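Local coordinates for 6-phosphogluconate dehydratase (Shewanella oneidensis, PDB 2GP4), which catalyses the dehydration of 6-phosphogluconate to 2-keto-3-deoxy-6-phosphogluconate, an Entner-Doudoroff step, and is seen here as an apo form lacking its iron-sulfur cluster, at residues 258-263 and 400-405; 252-256 and 373-377; 42-46 and 624-628; 29-33 and 304-308; 499-503 and 592-596. One frame throughout, in Å; residues are numbered along the deposited sequence.

Contact 1. Residues 258-263 and 400-405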
# COMPACT_ATOMS: atom_id res chain seq x y z
N GLY A 258 1.59 12.83 6.58
CA GLY A 258 2.32 14.08 6.79
C GLY A 258 3.83 13.93 6.64
O GLY A 258 4.59 14.54 7.39
N LEU A 259 4.24 13.12 5.67
CA LEU A 259 5.65 12.80 5.47
C LEU A 259 6.28 13.60 4.32
O LEU A 259 7.48 13.49 4.07
CB LEU A 259 5.83 11.29 5.27
CG LEU A 259 6.48 10.43 6.37
CD1 LEU A 259 6.63 11.12 7.72
CD2 LEU A 259 5.74 9.11 6.51
N GLN A 260 5.46 14.38 3.64
CA GLN A 260 5.93 15.31 2.61
C GLN A 260 5.09 16.58 2.67
O GLN A 260 4.02 16.59 3.26
CB GLN A 260 5.85 14.68 1.22
CG GLN A 260 4.50 14.06 0.87
CD GLN A 260 4.47 13.38 -0.49
OE1 GLN A 260 5.41 12.69 -0.88
NE2 GLN A 260 3.38 13.58 -1.21
N LEU A 261 5.58 17.66 2.06
CA LEU A 261 4.85 18.93 1.99
C LEU A 261 3.45 18.76 1.39
O LEU A 261 3.28 18.04 0.41
CB LEU A 261 5.65 19.98 1.22
CG LEU A 261 6.52 21.00 1.96
CD1 LEU A 261 7.01 20.53 3.32
CD2 LEU A 261 7.69 21.43 1.08
N PRO A 262 2.44 19.42 1.99
CA PRO A 262 1.06 19.38 1.49
C PRO A 262 0.96 19.72 0.00
O PRO A 262 1.49 20.74 -0.45
CB PRO A 262 0.36 20.46 2.33
CG PRO A 262 1.13 20.52 3.58
CD PRO A 262 2.55 20.23 3.22
N GLY A 263 0.29 18.84 -0.74
CA GLY A 263 0.05 19.02 -2.17
C GLY A 263 1.29 18.99 -3.05
O GLY A 263 1.23 19.41 -4.20
N ARG A 400 -3.56 21.09 8.04
CA ARG A 400 -2.57 21.72 7.15
C ARG A 400 -2.54 21.06 5.77
O ARG A 400 -2.12 21.68 4.78
CB ARG A 400 -1.17 21.64 7.76
CG ARG A 400 -0.96 22.49 8.98
CD ARG A 400 0.39 22.20 9.60
NE ARG A 400 0.58 22.95 10.84
CZ ARG A 400 0.98 24.22 10.90
NH1 ARG A 400 1.25 24.90 9.79
NH2 ARG A 400 1.12 24.81 12.08
N TYR A 401 -2.97 19.81 5.72
CA TYR A 401 -2.97 19.05 4.47
C TYR A 401 -4.24 19.22 3.66
O TYR A 401 -4.40 18.62 2.60
CB TYR A 401 -2.61 17.58 4.74
CG TYR A 401 -1.14 17.42 4.97
CD1 TYR A 401 -0.57 17.75 6.20
CD2 TYR A 401 -0.30 17.01 3.94
CE1 TYR A 401 0.79 17.65 6.40
CE2 TYR A 401 1.07 16.89 4.14
CZ TYR A 401 1.61 17.22 5.37
OH TYR A 401 2.97 17.11 5.59
N THR A 402 -5.13 20.08 4.14
CA THR A 402 -6.29 20.53 3.35
C THR A 402 -5.93 21.77 2.54
O THR A 402 -6.78 22.32 1.83
CB THR A 402 -7.53 20.83 4.23
OG1 THR A 402 -7.28 21.99 5.04
CG2 THR A 402 -7.86 19.64 5.12
N GLN A 403 -4.68 22.22 2.65
CA GLN A 403 -4.20 23.38 1.91
C GLN A 403 -3.32 22.97 0.73
O GLN A 403 -2.68 21.92 0.74
CB GLN A 403 -3.45 24.34 2.82
CG GLN A 403 -4.32 25.07 3.83
CD GLN A 403 -3.79 26.45 4.17
OE1 GLN A 403 -2.58 26.64 4.34
NE2 GLN A 403 -4.68 27.43 4.27
N GLU A 404 -3.28 23.84 -0.28
CA GLU A 404 -2.60 23.55 -1.54
C GLU A 404 -1.55 24.59 -1.86
O GLU A 404 -1.79 25.79 -1.67
CB GLU A 404 -3.61 23.48 -2.69
CG GLU A 404 -4.62 22.36 -2.60
CD GLU A 404 -5.47 22.23 -3.85
OE1 GLU A 404 -6.09 23.23 -4.28
OE2 GLU A 404 -5.52 21.11 -4.41
N PRO A 405 -0.37 24.15 -2.34
CA PRO A 405 0.70 25.07 -2.70
C PRO A 405 0.42 25.82 -3.99
O PRO A 405 -0.16 25.27 -4.93
CB PRO A 405 1.92 24.15 -2.85
CG PRO A 405 1.35 22.82 -3.21
CD PRO A 405 0.01 22.74 -2.57
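The phenol ring of Tyr401 has Pro262 over one face and Gln260 O at its edge. Pro262 CG lies nearly above the ring centre, 3.7 Å from the centroid of the Tyr401 ring and 11° off its normal, a CH-pi contact in which the two side chains cross at about a right angle. In the ring plane, Tyr401 OH donates a hydrogen bond of 2.6 Å to Gln260 O. The hydroxyl approaches from above the plane of that carbonyl, 38° out of it, and so does not sit on a lone pair. Gly258 CA comes in obliquely, 3.3 Å from Tyr401 OH. With CG turned anti to its own carbonyl carbon (chi1 -77°), the tyrosine reaches across to the loop and brings its hydroxyl up against Gly258 CA and Gln260 O. A phenylalanine at this position lacks the hydroxyl and would probably leave the buried Gln260 O without this donor.

Gly258 has positive phi and forms the Schellman motif that follows helix 252-256, while Tyr401 lies on a short 3-10 segment leading into strand 403-408, which pairs antiparallel with strand 411-416. The ring thus joins a helix exit to the start of a two-stranded sheet. Further along, Pro262 CB rests 3.7 Å from Gln403 O. Pro262 O takes a hydrogen bond from Trp414 NE1 on the partner strand, while Pro405 CD only packs against Pro262 O, at 3.3 Å. Gly263 carries no side chain, which lets Pro405 CD come within 3.7 Å of Gly263 CA.

Contact 2. Residues 252-256 and 373-377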
# COMPACT_ATOMS: atom_id res chain seq x y z
N LEU A 252 0.32 8.95 -2.15
CA LEU A 252 -0.89 9.37 -1.43
C LEU A 252 -0.79 9.02 0.05
O LEU A 252 -1.32 9.73 0.90
CB LEU A 252 -2.15 8.74 -2.04
CG LEU A 252 -2.31 8.75 -3.56
CD1 LEU A 252 -3.56 7.97 -3.97
CD2 LEU A 252 -2.36 10.16 -4.12
N MSE A 253 -0.09 7.92 0.36
CA MSE A 253 0.16 7.51 1.73
C MSE A 253 1.04 8.52 2.46
O MSE A 253 0.77 8.87 3.60
CB MSE A 253 0.79 6.10 1.77
CG MSE A 253 0.86 5.48 3.18
SE MSE A 253 2.28 4.13 3.44
CE MSE A 253 3.85 5.16 2.87
N LEU A 254 2.09 8.99 1.79
CA LEU A 254 3.00 9.99 2.37
C LEU A 254 2.29 11.32 2.66
O LEU A 254 2.72 12.08 3.53
CB LEU A 254 4.22 10.24 1.47
CG LEU A 254 5.28 9.16 1.26
CD1 LEU A 254 5.83 8.62 2.59
CD2 LEU A 254 4.74 8.03 0.40
N GLU A 255 1.22 11.59 1.91
CA GLU A 255 0.43 12.80 2.07
C GLU A 255 -0.39 12.79 3.36
O GLU A 255 -0.32 13.74 4.14
CB GLU A 255 -0.48 12.99 0.85
CG GLU A 255 -1.20 14.33 0.79
CD GLU A 255 -0.38 15.43 0.13
OE1 GLU A 255 -0.68 16.61 0.40
OE2 GLU A 255 0.54 15.13 -0.65
N VAL A 256 -1.16 11.73 3.58
CA VAL A 256 -2.02 11.62 4.77
C VAL A 256 -1.23 11.42 6.06
O VAL A 256 -1.69 11.78 7.14
CB VAL A 256 -3.07 10.48 4.66
CG1 VAL A 256 -4.26 10.93 3.86
CG2 VAL A 256 -2.46 9.21 4.06
N MSE A 373 -6.20 15.46 -2.97
CA MSE A 373 -5.96 15.10 -1.57
C MSE A 373 -6.47 16.15 -0.59
O MSE A 373 -6.91 15.80 0.51
CB MSE A 373 -4.47 14.83 -1.32
CG MSE A 373 -3.92 13.54 -1.92
SE MSE A 373 -5.00 11.97 -1.51
CE MSE A 373 -4.67 11.85 0.41
N ALA A 374 -6.43 17.42 -0.97
CA ALA A 374 -6.93 18.49 -0.11
C ALA A 374 -8.43 18.35 0.17
O ALA A 374 -8.89 18.65 1.27
CB ALA A 374 -6.61 19.87 -0.70
N PHE A 375 -9.17 17.90 -0.84
CA PHE A 375 -10.60 17.63 -0.67
C PHE A 375 -10.83 16.35 0.14
O PHE A 375 -11.59 16.35 1.10
CB PHE A 375 -11.32 17.56 -2.01
CG PHE A 375 -12.77 17.18 -1.90
CD1 PHE A 375 -13.73 18.12 -1.56
CD2 PHE A 375 -13.18 15.87 -2.14
CE1 PHE A 375 -15.07 17.77 -1.45
CE2 PHE A 375 -14.52 15.51 -2.04
CZ PHE A 375 -15.47 16.46 -1.69
N LEU A 376 -10.16 15.27 -0.27
CA LEU A 376 -10.30 13.97 0.38
C LEU A 376 -9.99 14.07 1.87
O LEU A 376 -10.73 13.54 2.71
CB LEU A 376 -9.36 12.95 -0.26
CG LEU A 376 -9.60 11.48 0.09
CD1 LEU A 376 -10.08 10.74 -1.13
CD2 LEU A 376 -8.32 10.85 0.61
N ILE A 377 -8.91 14.76 2.20
CA ILE A 377 -8.45 14.88 3.58
C ILE A 377 -9.40 15.74 4.42
O ILE A 377 -9.64 15.42 5.57
CB ILE A 377 -6.97 15.34 3.66
CG1 ILE A 377 -6.05 14.18 3.24
CG2 ILE A 377 -6.60 15.82 5.06
CD1 ILE A 377 -4.58 14.53 3.12
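Met373 is the centre of the apolar contacts, which it makes with Leu252 and Val256. This residue, a selenomethionine, is bent at its second and third torsions (chi2 -50°, chi3 -68°), which turns its end in between the two residues of helix 252-256. Its selenium lies 4.1 Å from Leu252 CD2, and beyond it the methyl reaches Val256, with Met373 CE 3.6 Å from Val256 CG1. Both partners run across the methionine chain at about a right angle. The same valine methyl serves a second residue: Ile377 CD1, one turn further along helix 372-383, stands 3.7 Å from Val256 CG1.

Glu255 adds its aliphatic part to this packing and sends its polar end away from it. Its chain slides past Met373 in the opposite direction, with Glu255 CG 3.9 Å from Met373 CB, and also lies 4.1 Å by its CG from Ile377 CD1. The buried carboxylate is held by the loop that follows: Gly263 N bonds to OE1 and Gln260 NE2 to OE2, with Ser265 OG adding a weak bond. These donors would be expected to favour the ionised form.

The segment axes approach to 11.3 Å and cross at -54°. That angle is near the one expected when i, i+4 ridges of two helices pack together, although helix 252-256 is too short to present a full set of ridges. The arrangement is a crossed helix pair of the largely alpha-helical N-terminal domain.

Contact 3. Residues 42-46 and 624-628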
# COMPACT_ATOMS: atom_id res chain seq x y z
N ALA A 42 9.96 0.56 23.29
CA ALA A 42 11.35 0.16 23.06
C ALA A 42 11.95 0.90 21.86
O ALA A 42 13.12 1.29 21.89
CB ALA A 42 11.46 -1.35 22.89
N TYR A 43 11.14 1.08 20.82
CA TYR A 43 11.54 1.85 19.66
C TYR A 43 11.91 3.28 20.05
O TYR A 43 13.00 3.76 19.74
CB TYR A 43 10.45 1.84 18.58
CG TYR A 43 10.82 2.63 17.34
CD1 TYR A 43 11.82 2.18 16.48
CD2 TYR A 43 10.18 3.84 17.04
CE1 TYR A 43 12.17 2.90 15.35
CE2 TYR A 43 10.52 4.57 15.90
CZ TYR A 43 11.52 4.09 15.06
OH TYR A 43 11.88 4.79 13.94
N LEU A 44 11.00 3.96 20.75
CA LEU A 44 11.25 5.34 21.19
C LEU A 44 12.41 5.47 22.19
O LEU A 44 13.11 6.48 22.20
CB LEU A 44 9.98 6.00 21.73
CG LEU A 44 8.79 6.07 20.77
CD1 LEU A 44 7.57 6.65 21.47
CD2 LEU A 44 9.12 6.86 19.50
N ALA A 45 12.61 4.45 23.02
CA ALA A 45 13.76 4.41 23.93
C ALA A 45 15.08 4.34 23.16
O ALA A 45 16.03 5.05 23.49
CB ALA A 45 13.64 3.24 24.91
N ALA A 46 15.12 3.50 22.13
CA ALA A 46 16.30 3.35 21.28
C ALA A 46 16.59 4.64 20.51
O ALA A 46 17.75 5.05 20.41
CB ALA A 46 16.12 2.19 20.33
N ILE A 624 13.91 -2.61 15.63
CA ILE A 624 14.72 -2.26 16.80
C ILE A 624 14.28 -3.03 18.04
O ILE A 624 15.09 -3.68 18.70
CB ILE A 624 14.61 -0.74 17.13
CG1 ILE A 624 15.02 0.13 15.93
CG2 ILE A 624 15.41 -0.40 18.39
CD1 ILE A 624 16.46 0.55 15.90
N ASP A 625 12.97 -2.97 18.34
CA ASP A 625 12.39 -3.49 19.58
C ASP A 625 12.49 -5.01 19.75
O ASP A 625 12.43 -5.51 20.87
CB ASP A 625 10.93 -3.04 19.72
CG ASP A 625 10.03 -3.63 18.65
OD1 ASP A 625 9.70 -4.84 18.73
OD2 ASP A 625 9.62 -2.88 17.74
N GLU A 626 12.61 -5.73 18.64
CA GLU A 626 12.74 -7.18 18.67
C GLU A 626 14.15 -7.60 19.08
O GLU A 626 14.42 -8.78 19.30
CB GLU A 626 12.39 -7.78 17.31
CG GLU A 626 10.92 -7.64 16.93
CD GLU A 626 10.62 -8.20 15.55
OE1 GLU A 626 11.57 -8.66 14.87
OE2 GLU A 626 9.44 -8.18 15.14
N LEU A 627 15.05 -6.62 19.18
CA LEU A 627 16.42 -6.86 19.60
C LEU A 627 16.84 -5.93 20.74
O LEU A 627 17.93 -6.08 21.30
CB LEU A 627 17.38 -6.73 18.40
CG LEU A 627 17.18 -7.74 17.26
CD1 LEU A 627 17.87 -7.29 15.99
CD2 LEU A 627 17.63 -9.15 17.65
N TYR A 628 15.96 -4.99 21.09
CA TYR A 628 16.21 -4.03 22.16
C TYR A 628 16.10 -4.69 23.53
O TYR A 628 15.13 -5.39 23.83
CB TYR A 628 15.25 -2.85 22.05
CG TYR A 628 15.63 -1.65 22.91
CD1 TYR A 628 16.65 -0.79 22.51
CD2 TYR A 628 14.97 -1.39 24.11
CE1 TYR A 628 17.01 0.30 23.29
CE2 TYR A 628 15.32 -0.30 24.89
CZ TYR A 628 16.34 0.54 24.47
OH TYR A 628 16.70 1.62 25.24
OXT TYR A 628 16.98 -4.54 24.38
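The aromatic ring of the C-terminal residue, Tyr628, lies across the alanine-rich side of residues 42-46. One face is set over Ala42 O, which stands 3.8 Å above the ring plane near its centre. Three methyls meet the ring: Ala42 CB is 3.7 Å from Tyr628 CD2, Ala46 CB is 3.6 Å from Tyr628 CE1, and Ala45 CB lies near the phenol end, these last two approaching obliquely. The first torsion sets the tyrosine CG anti to its N (chi1 -166°), which carries the ring slantwise across the helix, where its hydroxyl bonds to Asp49 OD2.

The small side chains thus let the C-terminal residues pack on the later part of the long helix 23-51, at the protein surface. Ile624 adds two contacts on this side: its CG2 meets Ala46 CB at 3.3 Å, a tight approach, while its CG1 lies at the edge of the Tyr43 ring, 3.8 Å from Tyr43 CD1, the side chains crossing at a slant. Tyr43 OH is hydrogen-bonded to Leu186 O. At the Ala42 end, Asp625 CB lies 3.6 Å from Ala42 CB, and its carboxylate forms a salt bridge with Arg332.

Contact 4. Residues 29-33 and 304-308; sequences TDRII and EKSIV
Thr29 OG1 is pressed against both methyls of Val308 while two polar groups hold it. Val308 CG1 and CG2 each lie 3.5 Å from Thr29 OG1, and the hydroxyl is hydrogen-bonded to Val25 O, one turn back in its own helix, and to His387 NE2. A polar atom that faces an apolar surface at this interface is therefore satisfied from outside it. Beside it Ile32 extends CD1 to the same valine, 3.8 Å from Val308 CG2, the two chains meeting at a slant.

Ile33 and Glu304 cross at about a right angle, with Ile33 CG1 3.7 Å from Glu304 CB and in similar reach of its CG. The glutamate chain is bent at its second torsion (chi2 98°), which carries the carboxylate back alongside Ile33. There one water bridges the helices, donating to Ile33 O at 2.6 Å and to Glu304 OE2 at 2.7 Å. Glu304 is also the first residue of its helix, so its negative charge would probably be favoured by the positive end of the helix dipole. A second water joins opposite charges that do not touch directly, giving a bond to Asp30 OD1 at 3.3 Å and taking one from Lys305 NZ at 3.1 Å.

The segment axes pass 9.8 Å apart with an angle of 131° between their directions, so helix 23-51 lies steeply against the N-terminal end of helix 304-316. Helix 340-347 adjoins the former, where Asp342 and Glu345 form salt bridges with Arg31, and the loop with His387 and Val390 packs on Lys305.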
# COMPACT_ATOMS: atom_id res chain seq x y z
N THR A 29 -7.67 2.19 16.48
CA THR A 29 -6.48 2.94 16.89
C THR A 29 -6.04 2.55 18.29
O THR A 29 -4.86 2.22 18.50
CB THR A 29 -6.70 4.47 16.80
OG1 THR A 29 -7.05 4.83 15.46
CG2 THR A 29 -5.44 5.22 17.21
N ASP A 30 -6.97 2.58 19.24
CA ASP A 30 -6.69 2.19 20.63
C ASP A 30 -6.17 0.75 20.74
O ASP A 30 -5.28 0.46 21.55
CB ASP A 30 -7.93 2.34 21.50
CG ASP A 30 -8.36 3.79 21.69
OD1 ASP A 30 -7.61 4.71 21.31
OD2 ASP A 30 -9.48 3.99 22.23
N ARG A 31 -6.75 -0.14 19.94
CA ARG A 31 -6.34 -1.55 19.94
C ARG A 31 -4.89 -1.68 19.50
O ARG A 31 -4.13 -2.46 20.08
CB ARG A 31 -7.25 -2.37 19.03
CG ARG A 31 -6.93 -3.87 19.03
CD ARG A 31 -8.00 -4.67 18.31
NE ARG A 31 -8.10 -4.29 16.90
CZ ARG A 31 -9.05 -4.72 16.06
NH1 ARG A 31 -10.00 -5.54 16.49
NH2 ARG A 31 -9.03 -4.31 14.80
N ILE A 32 -4.52 -0.91 18.48
CA ILE A 32 -3.16 -0.91 17.93
C ILE A 32 -2.17 -0.32 18.94
O ILE A 32 -1.07 -0.86 19.12
CB ILE A 32 -3.10 -0.18 16.56
CG1 ILE A 32 -3.89 -0.96 15.50
CG2 ILE A 32 -1.67 -0.01 16.09
CD1 ILE A 32 -4.30 -0.15 14.28
N ILE A 33 -2.57 0.76 19.61
CA ILE A 33 -1.75 1.37 20.65
C ILE A 33 -1.47 0.36 21.76
O ILE A 33 -0.32 0.23 22.21
CB ILE A 33 -2.42 2.65 21.23
CG1 ILE A 33 -2.46 3.76 20.17
CG2 ILE A 33 -1.71 3.12 22.53
CD1 ILE A 33 -3.39 4.92 20.52
N GLU A 304 1.02 5.53 15.71
CA GLU A 304 -0.21 4.76 15.59
C GLU A 304 -1.32 5.51 14.84
O GLU A 304 -1.97 4.94 13.96
CB GLU A 304 -0.70 4.28 16.96
CG GLU A 304 0.32 3.44 17.75
CD GLU A 304 1.11 4.24 18.79
OE1 GLU A 304 1.52 5.39 18.51
OE2 GLU A 304 1.33 3.71 19.90
N LYS A 305 -1.51 6.78 15.18
CA LYS A 305 -2.55 7.60 14.56
C LYS A 305 -2.27 7.86 13.08
O LYS A 305 -3.19 7.84 12.26
CB LYS A 305 -2.70 8.94 15.28
CG LYS A 305 -3.31 8.85 16.67
CD LYS A 305 -3.14 10.16 17.40
CE LYS A 305 -3.40 10.00 18.88
NZ LYS A 305 -4.86 9.93 19.19
N SER A 306 -1.00 8.12 12.76
CA SER A 306 -0.63 8.45 11.38
C SER A 306 -0.66 7.20 10.50
O SER A 306 -1.01 7.28 9.32
CB SER A 306 0.71 9.19 11.31
OG SER A 306 1.76 8.42 11.88
N ILE A 307 -0.30 6.06 11.09
CA ILE A 307 -0.45 4.76 10.43
C ILE A 307 -1.91 4.46 10.12
O ILE A 307 -2.26 4.10 8.98
CB ILE A 307 0.21 3.62 11.25
CG1 ILE A 307 1.74 3.70 11.14
CG2 ILE A 307 -0.29 2.24 10.80
CD1 ILE A 307 2.30 3.53 9.72
N VAL A 308 -2.78 4.61 11.12
CA VAL A 308 -4.22 4.44 10.91
C VAL A 308 -4.72 5.39 9.80
O VAL A 308 -5.45 4.96 8.91
CB VAL A 308 -5.02 4.64 12.23
CG1 VAL A 308 -6.51 4.85 11.96
CG2 VAL A 308 -4.81 3.45 13.16
O HOH W 1 -5.88 7.43 20.78
O HOH W 2 1.71 1.79 21.73

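Contact 5. Residues 499-503 and 592-596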
# COMPACT_ATOMS: atom_id res chain seq x y z
N PRO A 499 5.46 -15.24 -0.72
CA PRO A 499 6.78 -14.64 -0.56
C PRO A 499 7.93 -15.65 -0.60
O PRO A 499 8.89 -15.46 -1.34
CB PRO A 499 6.69 -13.98 0.82
CG PRO A 499 5.27 -13.62 0.95
CD PRO A 499 4.50 -14.73 0.28
N LYS A 500 7.81 -16.73 0.17
CA LYS A 500 8.90 -17.71 0.30
C LYS A 500 9.06 -18.59 -0.94
O LYS A 500 10.17 -19.00 -1.28
CB LYS A 500 8.72 -18.59 1.54
CG LYS A 500 8.86 -17.85 2.88
CD LYS A 500 8.98 -18.86 4.03
CE LYS A 500 8.98 -18.19 5.40
NZ LYS A 500 7.65 -17.58 5.73
N ALA A 501 7.95 -18.88 -1.62
CA ALA A 501 7.98 -19.78 -2.77
C ALA A 501 8.74 -19.19 -3.95
O ALA A 501 9.69 -19.79 -4.44
CB ALA A 501 6.58 -20.16 -3.17
N ASN A 502 8.30 -18.02 -4.41
CA ASN A 502 8.86 -17.37 -5.58
C ASN A 502 8.94 -15.83 -5.48
O ASN A 502 8.94 -15.13 -6.48
CB ASN A 502 8.09 -17.79 -6.84
CG ASN A 502 6.60 -17.47 -6.77
OD1 ASN A 502 6.11 -16.93 -5.77
ND2 ASN A 502 5.87 -17.78 -7.84
N GLY A 503 8.98 -15.31 -4.25
CA GLY A 503 9.08 -13.87 -4.05
C GLY A 503 7.79 -13.12 -4.27
O GLY A 503 7.80 -11.89 -4.39
N LEU A 592 10.24 -25.88 -7.36
CA LEU A 592 10.58 -24.46 -7.38
C LEU A 592 11.95 -24.16 -7.97
O LEU A 592 12.41 -23.02 -7.93
CB LEU A 592 10.49 -23.87 -5.97
CG LEU A 592 9.10 -23.82 -5.33
CD1 LEU A 592 9.23 -23.90 -3.81
CD2 LEU A 592 8.35 -22.57 -5.77
N ARG A 593 12.59 -25.18 -8.54
CA ARG A 593 13.94 -25.07 -9.08
C ARG A 593 14.14 -23.88 -10.03
O ARG A 593 15.17 -23.21 -9.98
CB ARG A 593 14.36 -26.38 -9.77
CG ARG A 593 14.89 -27.44 -8.79
CD ARG A 593 14.35 -28.84 -9.10
NE ARG A 593 14.89 -29.42 -10.32
CZ ARG A 593 14.25 -30.31 -11.08
NH1 ARG A 593 13.03 -30.71 -10.76
NH2 ARG A 593 14.83 -30.78 -12.18
N HIS A 594 13.14 -23.62 -10.86
CA HIS A 594 13.20 -22.51 -11.82
C HIS A 594 12.89 -21.14 -11.23
O HIS A 594 12.97 -20.13 -11.93
CB HIS A 594 12.31 -22.80 -13.04
CG HIS A 594 12.96 -23.70 -14.05
ND1 HIS A 594 12.78 -25.07 -14.05
CD2 HIS A 594 13.80 -23.43 -15.08
CE1 HIS A 594 13.47 -25.60 -15.05
NE2 HIS A 594 14.10 -24.62 -15.68
N SER A 595 12.54 -21.11 -9.95
CA SER A 595 12.32 -19.85 -9.23
C SER A 595 13.49 -19.53 -8.30
O SER A 595 13.41 -18.60 -7.50
CB SER A 595 11.03 -19.92 -8.42
OG SER A 595 9.90 -19.99 -9.26
N ARG A 596 14.57 -20.30 -8.40
CA ARG A 596 15.68 -20.19 -7.47
C ARG A 596 16.94 -19.60 -8.10
O ARG A 596 17.82 -19.11 -7.38
CB ARG A 596 15.98 -21.55 -6.83
CG ARG A 596 14.91 -22.06 -5.86
CD ARG A 596 14.86 -21.22 -4.59
NE ARG A 596 13.79 -21.63 -3.68
CZ ARG A 596 12.56 -21.12 -3.69
NH1 ARG A 596 12.23 -20.20 -4.59
NH2 ARG A 596 11.65 -21.53 -2.81
O HOH W 3 7.43 -19.30 -10.00
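Arg596 reaches over to the backbone of Ala501 and grips its carbonyl oxygen with both terminal nitrogens, a side chain from a loop meeting the C-terminal end of the short helix 499-502 in the mainly beta-sheet, trefoil-like C-terminal domain. The stronger bond runs from Arg596 NH1 to Ala501 O, 2.6 Å long with an N-H...O angle of 158°, the oxygen lying close to the guanidinium plane. Arg596 NH2 gives the same oxygen a weak second bond of 3.1 Å. A positive charge here would probably be drawn to the partial negative charge of the helix end.

Leu592 completes this first shell. Its CD2 packs 3.4 Å from Ala501 O and 4.0 Å from Ala501 CB, while its CB lies over one face of the Arg596 guanidinium, near the rim. The arginine chain bends at its second torsion (chi2 -69°), which brings the group back over Leu592 and on to the helix. A leucine in place of Arg596 would remove both donors and would probably leave Ala501 O without its partners in this contact.

Outward from there, a 3-10 segment, 593-595, carries the chain between Leu592 and Arg596 and turns Ser595 toward the helix. The helix is in turn held by the loop around Ile550, on which Leu592 also packs: Glu548 accepts from Lys500 N and Asp551 forms a salt bridge with Lys500 NZ. Gln497 OE1 takes a hydrogen bond from Asn502 ND2, orienting the amide, and a water 3.1 Å from Asn502 ND2 lies 2.7 Å from Ser595 OG.

How the contacts relate
From the N terminus, helix 23-51 opens contact 4 and then contact 3. Contacts 2 and 1 open next, on helix 252-256 and the loop after it. Contact 4 closes first, at helix 304-316, before contact 2 closes on helix 372-383 and contact 1 at strand 403-408; all three therefore cross one another. Contacts 1 and 2 touch, with centres 8 Å apart. Contact 5 opens and closes later, entirely within the C-terminal domain, about 37 Å from contact 2 between centres. Contact 3 closes last, at residues 624-628, so its loop encloses contacts 1, 2 and 5 and crosses contact 4, returning the C terminus to the N-terminal helix.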